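Local coordinates for protein dihydroneopterin aldolase (Burkholderia thailandensis, PDB 3V9O) that belongs to the dihydroneopterin aldolase family of small alpha/beta proteins and, as an assembly of four chains, holds guanine in pockets between subunits, at residues A[53-58]-A[75-80]; A[100-105]-A[112-117]. All coordinates share one frame; numbering follows the deposited sequence. Where two conformers were deposited one is given.

In the fold
Both interactions lie in the buried core and pack a helix against the same antiparallel sheet. Interaction 1 sets helix 76-87 on strand 47-58, and interaction 2 sets helix 94-106 on strand 113-120. The two strands are neighbours in the sheet, and the contact centres are about 8 Å apart. Each interface is apolar, without a hydrogen bond between its segments. Interaction 1 relies on a flexible methionine and leucine branches reaching across, whereas interaction 2 fits small alanine and branched valines more closely. Leu105 joins them by touching Val53, while the Asp54-Arg115 salt bridge pairs their strands on the other face. At its edge, interaction 1 meets guanine between subunits.

Interaction 1 (A[53-58]-A[75-80]); sequences VDLFVP and YDLMKQ. With GUN (guanine), chain G.
Val53 holds CG1 trans to its main-chain nitrogen (chi1 -180°), so that this methyl faces the thioether chain of Met78. Met78 in turn sets its CG trans to the carbonyl carbon (chi1 -67°), and the chain extends over the strand before bending at the sulfur. The two side chains run past each other in opposite directions, with Val53 CG1 3.6 Å from Met78 SD and 3.7 Å from Met78 CG. Beta-branched Val53 suits an extended strand facing a helix, while an unbranched, polarisable methionine can span the gap, since the axes of strand segment 53-58 and helix segment 76-80 come no closer than 9.5 Å. Leu55, two residues along the strand and on the same face, has a longer branch that reaches both Leu77 and Met78, its CD2 methyl lying 4.0 Å from Met78 CG. Leu77 approaches Leu55 at about a right angle, although Leu77 is modelled in two conformers and its methyl contact is correspondingly less certain.

Tyr75, in the same segment as Met78, turns its ring away from this apolar patch to the guanine. One face of the ring lies under the base, whose C4 sits over the ring centre, 3.4 Å above its plane, with the two flat groups almost parallel. The same residue gives its backbone N-H to the base: Tyr75 N is 3.0 Å from guanine N3, with an N-H...N angle of 164°. Val73 and Asp74, with Gln94 and Glu95 of a neighbouring subunit, also hydrogen-bond to the base, placing the pocket at a subunit boundary.

On the opposite face of strand 47-58, Asp54 forms a salt bridge to Arg24 of strand 22-34. On the helical side, Leu105 of helix 94-106 touches Leu55 and Leu77, so the second helix packs beside the first over the same sheet.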
loop_
_atom_site.group_PDB
_atom_site.type_symbol
_atom_site.label_atom_id
_atom_site.label_comp_id
_atom_site.label_asym_id
_atom_site.label_seq_id
_atom_site.Cartn_x
_atom_site.Cartn_y
_atom_site.Cartn_z
ATOM N N VAL A 53 7.200 8.661 8.182
ATOM C CA VAL A 53 8.541 8.918 7.594
ATOM C C VAL A 53 9.135 7.581 7.155
ATOM O O VAL A 53 9.050 6.560 7.862
ATOM C CB VAL A 53 9.503 9.505 8.638
ATOM C CG1 VAL A 53 10.914 9.790 8.032
ATOM C CG2 VAL A 53 8.906 10.830 9.233
ATOM N N ASP A 54 9.754 7.613 5.969
ATOM C CA ASP A 54 10.545 6.471 5.443
ATOM C C ASP A 54 11.922 7.056 5.131
ATOM O O ASP A 54 12.075 8.065 4.438
ATOM C CB ASP A 54 9.981 5.862 4.176
ATOM C CG ASP A 54 8.657 5.203 4.352
ATOM O OD1 ASP A 54 8.496 4.318 5.180
ATOM O OD2 ASP A 54 7.754 5.539 3.570
ATOM N N LEU A 55 12.975 6.464 5.706
ATOM C CA LEU A 55 14.330 6.881 5.426
ATOM C C LEU A 55 15.032 5.746 4.686
ATOM O O LEU A 55 15.028 4.593 5.171
ATOM C CB LEU A 55 14.971 7.196 6.801
ATOM C CG LEU A 55 16.131 8.109 6.921
ATOM C CD1 LEU A 55 15.682 9.492 6.395
ATOM C CD2 LEU A 55 16.450 8.213 8.418
ATOM N N PHE A 56 15.641 6.008 3.536
ATOM C CA PHE A 56 16.378 4.982 2.742
ATOM C C PHE A 56 17.844 5.172 2.969
ATOM O O PHE A 56 18.369 6.258 2.645
ATOM C CB PHE A 56 15.971 5.011 1.271
ATOM C CG PHE A 56 14.476 4.740 1.122
ATOM C CD1 PHE A 56 13.522 5.765 1.228
ATOM C CD2 PHE A 56 14.092 3.421 0.901
ATOM C CE1 PHE A 56 12.131 5.454 1.150
ATOM C CE2 PHE A 56 12.740 3.126 0.784
ATOM C CZ PHE A 56 11.792 4.133 0.892
ATOM N N VAL A 57 18.484 4.167 3.560
ATOM C CA VAL A 57 19.907 4.232 3.891
ATOM C C VAL A 57 20.645 3.048 3.223
ATOM O O VAL A 57 20.107 1.911 3.230
ATOM C CB VAL A 57 20.095 4.275 5.445
ATOM C CG1 VAL A 57 19.353 5.466 6.015
ATOM C CG2 VAL A 57 19.547 3.014 6.118
ATOM N N PRO A 58 21.830 3.240 2.668
ATOM C CA PRO A 58 22.499 2.145 1.962
ATOM C C PRO A 58 22.798 0.958 2.881
ATOM O O PRO A 58 23.246 1.157 4.014
ATOM C CB PRO A 58 23.827 2.781 1.487
ATOM C CG PRO A 58 23.427 4.244 1.309
ATOM C CD PRO A 58 22.505 4.544 2.449
ATOM N N TYR A 75 17.615 4.930 14.008
ATOM C CA TYR A 75 16.330 5.371 13.549
ATOM C C TYR A 75 15.616 6.359 14.477
ATOM O O TYR A 75 14.630 6.984 14.032
ATOM C CB TYR A 75 15.431 4.147 13.222
ATOM C CG TYR A 75 15.166 3.127 14.298
ATOM C CD1 TYR A 75 14.840 3.487 15.603
ATOM C CD2 TYR A 75 15.143 1.767 13.974
ATOM C CE1 TYR A 75 14.535 2.493 16.555
ATOM C CE2 TYR A 75 14.847 0.783 14.910
ATOM C CZ TYR A 75 14.561 1.167 16.214
ATOM O OH TYR A 75 14.260 0.168 17.104
ATOM N N ASP A 76 16.179 6.625 15.656
ATOM C CA ASP A 76 15.674 7.720 16.503
ATOM C C ASP A 76 15.783 9.088 15.803
ATOM O O ASP A 76 15.111 10.033 16.222
ATOM C CB ASP A 76 16.397 7.810 17.842
ATOM C CG ASP A 76 16.051 6.654 18.812
ATOM O OD1 ASP A 76 15.129 5.846 18.571
ATOM O OD2 ASP A 76 16.751 6.599 19.844
ATOM N N LEU A 77 16.623 9.194 14.782
ATOM C CA LEU A 77 16.728 10.430 14.045
ATOM C C LEU A 77 15.411 10.885 13.436
ATOM O O LEU A 77 15.161 12.103 13.357
ATOM C CB LEU A 77 17.796 10.268 12.977
ATOM C CG LEU A 77 17.954 11.358 11.949
ATOM C CD1 LEU A 77 18.906 12.366 12.572
ATOM C CD2 LEU A 77 18.487 10.768 10.619
ATOM N N MET A 78 14.513 9.958 13.069
ATOM C CA MET A 78 13.240 10.381 12.476
ATOM C C MET A 78 12.387 11.147 13.504
ATOM O O MET A 78 11.960 12.296 13.209
ATOM C CB MET A 78 12.486 9.178 11.925
ATOM C CG MET A 78 13.181 8.538 10.738
ATOM S SD MET A 78 12.321 7.143 10.019
ATOM C CE MET A 78 12.619 5.859 11.289
ATOM N N LYS A 79 12.126 10.575 14.679
ATOM C CA LYS A 79 11.321 11.271 15.664
ATOM C C LYS A 79 12.041 12.550 16.107
ATOM O O LYS A 79 11.373 13.585 16.270
ATOM C CB LYS A 79 10.999 10.323 16.844
ATOM C CG LYS A 79 10.018 10.903 17.857
ATOM C CD LYS A 79 9.590 9.966 18.994
ATOM C CE LYS A 79 8.946 10.869 20.111
ATOM N NZ LYS A 79 8.429 10.200 21.273
ATOM N N GLN A 80 13.356 12.528 16.247
ATOM C CA GLN A 80 14.104 13.740 16.647
ATOM C C GLN A 80 13.918 14.867 15.651
ATOM O O GLN A 80 13.773 16.040 16.057
ATOM C CB GLN A 80 15.585 13.375 16.751
ATOM C CG GLN A 80 15.907 12.630 18.044
ATOM C CD GLN A 80 17.270 11.931 18.049
ATOM O OE1 GLN A 80 18.036 11.977 17.070
ATOM N NE2 GLN A 80 17.559 11.239 19.154
HETATM N N9 GUN G . 17.922 2.922 17.659
HETATM C C8 GUN G . 17.586 2.143 18.757
HETATM N N7 GUN G . 17.422 0.781 18.430
HETATM C C5 GUN G . 17.749 0.763 17.088
HETATM C C6 GUN G . 17.775 -0.344 16.116
HETATM O O6 GUN G . 17.525 -1.531 16.378
HETATM N N1 GUN G . 18.132 -0.003 14.812
HETATM C C2 GUN G . 18.363 1.312 14.412
HETATM N N2 GUN G . 18.630 1.583 13.091
HETATM N N3 GUN G . 18.338 2.376 15.326
HETATM C C4 GUN G . 18.015 2.029 16.623
#

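Interaction 2 (A[100-105]-A[112-117]); sequences AIAASL and RAVRVS. With EDO (1,2-ethanediol), chain B.
No flat group lies between the helix side chains Ile101, Ala102 and Leu105 and the strand valines Val114 and Val116; the guanidinium of Arg112, at the margin, meets 1,2-ethanediol along its edge. The helix packs on the sheet in the helix-on-antiparallel-sheet layering of the tunnelling (T) fold, the two segments running nearly antiparallel. Arg112 and Ala113 both face Phe56, forming a classic beta bulge where strand 113-120 begins. Arg112 NE donates a hydrogen bond of 3.1 Å to O2 of the diol (N-H...O angle 160°), and Arg112 NH2 a straighter one, also 3.1 Å, to the in-plane diol O1 (170°). The diol probably comes from the crystallisation liquor; Arg112 NH1 bonds to Asp21 and to the carbonyl of Arg18.

Beta-branched valines suit the strand, turning short, stiff methyl pairs to the helix, while Ala102 is small enough to let the backbones come close. Leu105 meets Val114 at about a right angle; Val114 was modelled in two conformers, so the 4.0 Å contact of its CG2 with Leu105 CD1 is less certain. Ile101 CG2 lies 3.9 Å from Val116 CG1. With CG1 opposite its main-chain nitrogen (chi1 -178°), Val116 leaves CG2 beside that nitrogen and in touch with the helix backbone itself: Val116 CG2 rests 3.8 Å from Ala102 CA.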
loop_
_atom_site.group_PDB
_atom_site.type_symbol
_atom_site.label_atom_id
_atom_site.label_comp_id
_atom_site.label_asym_id
_atom_site.label_seq_id
_atom_site.Cartn_x
_atom_site.Cartn_y
_atom_site.Cartn_z
ATOM N N ALA A 100 10.107 20.803 5.709
ATOM C CA ALA A 100 11.160 21.005 6.685
ATOM C C ALA A 100 11.646 19.689 7.258
ATOM O O ALA A 100 12.868 19.521 7.429
ATOM C CB ALA A 100 10.695 21.937 7.809
ATOM N N ILE A 101 10.760 18.718 7.492
ATOM C CA ILE A 101 11.149 17.431 8.021
ATOM C C ILE A 101 11.967 16.726 6.954
ATOM O O ILE A 101 13.046 16.155 7.260
ATOM C CB ILE A 101 9.921 16.600 8.386
ATOM C CG1 ILE A 101 9.236 17.218 9.608
ATOM C CG2 ILE A 101 10.336 15.145 8.775
ATOM C CD1 ILE A 101 7.770 16.691 9.748
ATOM N N ALA A 102 11.497 16.761 5.699
ATOM C CA ALA A 102 12.268 16.102 4.647
ATOM C C ALA A 102 13.658 16.712 4.487
ATOM O O ALA A 102 14.648 15.954 4.346
ATOM C CB ALA A 102 11.520 16.140 3.307
ATOM N N ALA A 103 13.779 18.034 4.507
ATOM C CA ALA A 103 15.097 18.665 4.345
ATOM C C ALA A 103 16.023 18.300 5.507
ATOM O O ALA A 103 17.234 18.017 5.283
ATOM C CB ALA A 103 14.961 20.172 4.218
ATOM N N SER A 104 15.495 18.314 6.726
ATOM C CA SER A 104 16.291 17.923 7.879
ATOM C C SER A 104 16.835 16.514 7.738
ATOM O O SER A 104 18.019 16.272 8.007
ATOM C CB SER A 104 15.398 18.062 9.133
ATOM O OG SER A 104 16.092 17.608 10.276
ATOM N N LEU A 105 15.983 15.571 7.340
ATOM C CA LEU A 105 16.406 14.173 7.296
ATOM C C LEU A 105 17.345 13.871 6.107
ATOM O O LEU A 105 18.180 12.959 6.215
ATOM C CB LEU A 105 15.146 13.270 7.216
ATOM C CG LEU A 105 14.497 13.174 8.608
ATOM C CD1 LEU A 105 13.134 12.533 8.401
ATOM C CD2 LEU A 105 15.312 12.391 9.630
ATOM N N ARG A 112 20.031 8.303 1.613
ATOM C CA ARG A 112 19.892 8.344 0.161
ATOM C C ARG A 112 18.592 9.010 -0.247
ATOM O O ARG A 112 18.513 9.686 -1.261
ATOM C CB ARG A 112 19.902 6.922 -0.349
ATOM C CG ARG A 112 19.463 6.671 -1.796
ATOM C CD ARG A 112 20.584 7.016 -2.748
ATOM N NE ARG A 112 21.902 6.447 -2.407
ATOM C CZ ARG A 112 22.291 5.190 -2.674
ATOM N NH1 ARG A 112 21.469 4.342 -3.297
ATOM N NH2 ARG A 112 23.522 4.791 -2.330
ATOM N N ALA A 113 17.504 8.783 0.525
ATOM C CA ALA A 113 16.182 9.303 0.156
ATOM C C ALA A 113 15.286 9.381 1.369
ATOM O O ALA A 113 15.559 8.651 2.364
ATOM C CB ALA A 113 15.502 8.423 -0.891
ATOM N N VAL A 114 14.252 10.193 1.286
ATOM C CA VAL A 114 13.274 10.230 2.364
ATOM C C VAL A 114 11.876 10.434 1.800
ATOM O O VAL A 114 11.680 11.133 0.785
ATOM C CB VAL A 114 13.697 11.268 3.415
ATOM C CG1 VAL A 114 13.707 12.645 2.825
ATOM C CG2 VAL A 114 12.758 11.190 4.656
ATOM N N ARG A 115 10.893 9.785 2.431
ATOM C CA ARG A 115 9.482 10.017 2.125
ATOM C C ARG A 115 8.925 10.594 3.440
ATOM O O ARG A 115 9.127 9.962 4.513
ATOM C CB ARG A 115 8.740 8.745 1.742
ATOM C CG ARG A 115 7.247 9.061 1.328
ATOM C CD ARG A 115 6.458 7.784 1.011
ATOM N NE ARG A 115 6.236 7.004 2.254
ATOM C CZ ARG A 115 5.249 7.192 3.170
ATOM N NH1 ARG A 115 4.319 8.154 3.065
ATOM N NH2 ARG A 115 5.204 6.391 4.241
ATOM N N VAL A 116 8.210 11.704 3.406
ATOM C CA VAL A 116 7.541 12.279 4.579
ATOM C C VAL A 116 6.127 12.645 4.189
ATOM O O VAL A 116 5.886 13.212 3.128
ATOM C CB VAL A 116 8.194 13.561 5.043
ATOM C CG1 VAL A 116 7.474 14.085 6.326
ATOM C CG2 VAL A 116 9.681 13.341 5.303
ATOM N N SER A 117 5.170 12.236 5.018
ATOM C CA SER A 117 3.795 12.723 4.901
ATOM C C SER A 117 3.388 13.352 6.226
ATOM O O SER A 117 3.738 12.874 7.323
ATOM C CB SER A 117 2.781 11.647 4.455
ATOM O OG SER A 117 2.650 10.637 5.446
HETATM C C1 EDO B . 25.039 7.584 0.547
HETATM O O1 EDO B . 25.259 6.752 -0.608
HETATM C C2 EDO B . 23.646 8.192 0.453
HETATM O O2 EDO B . 23.316 8.689 -0.868
#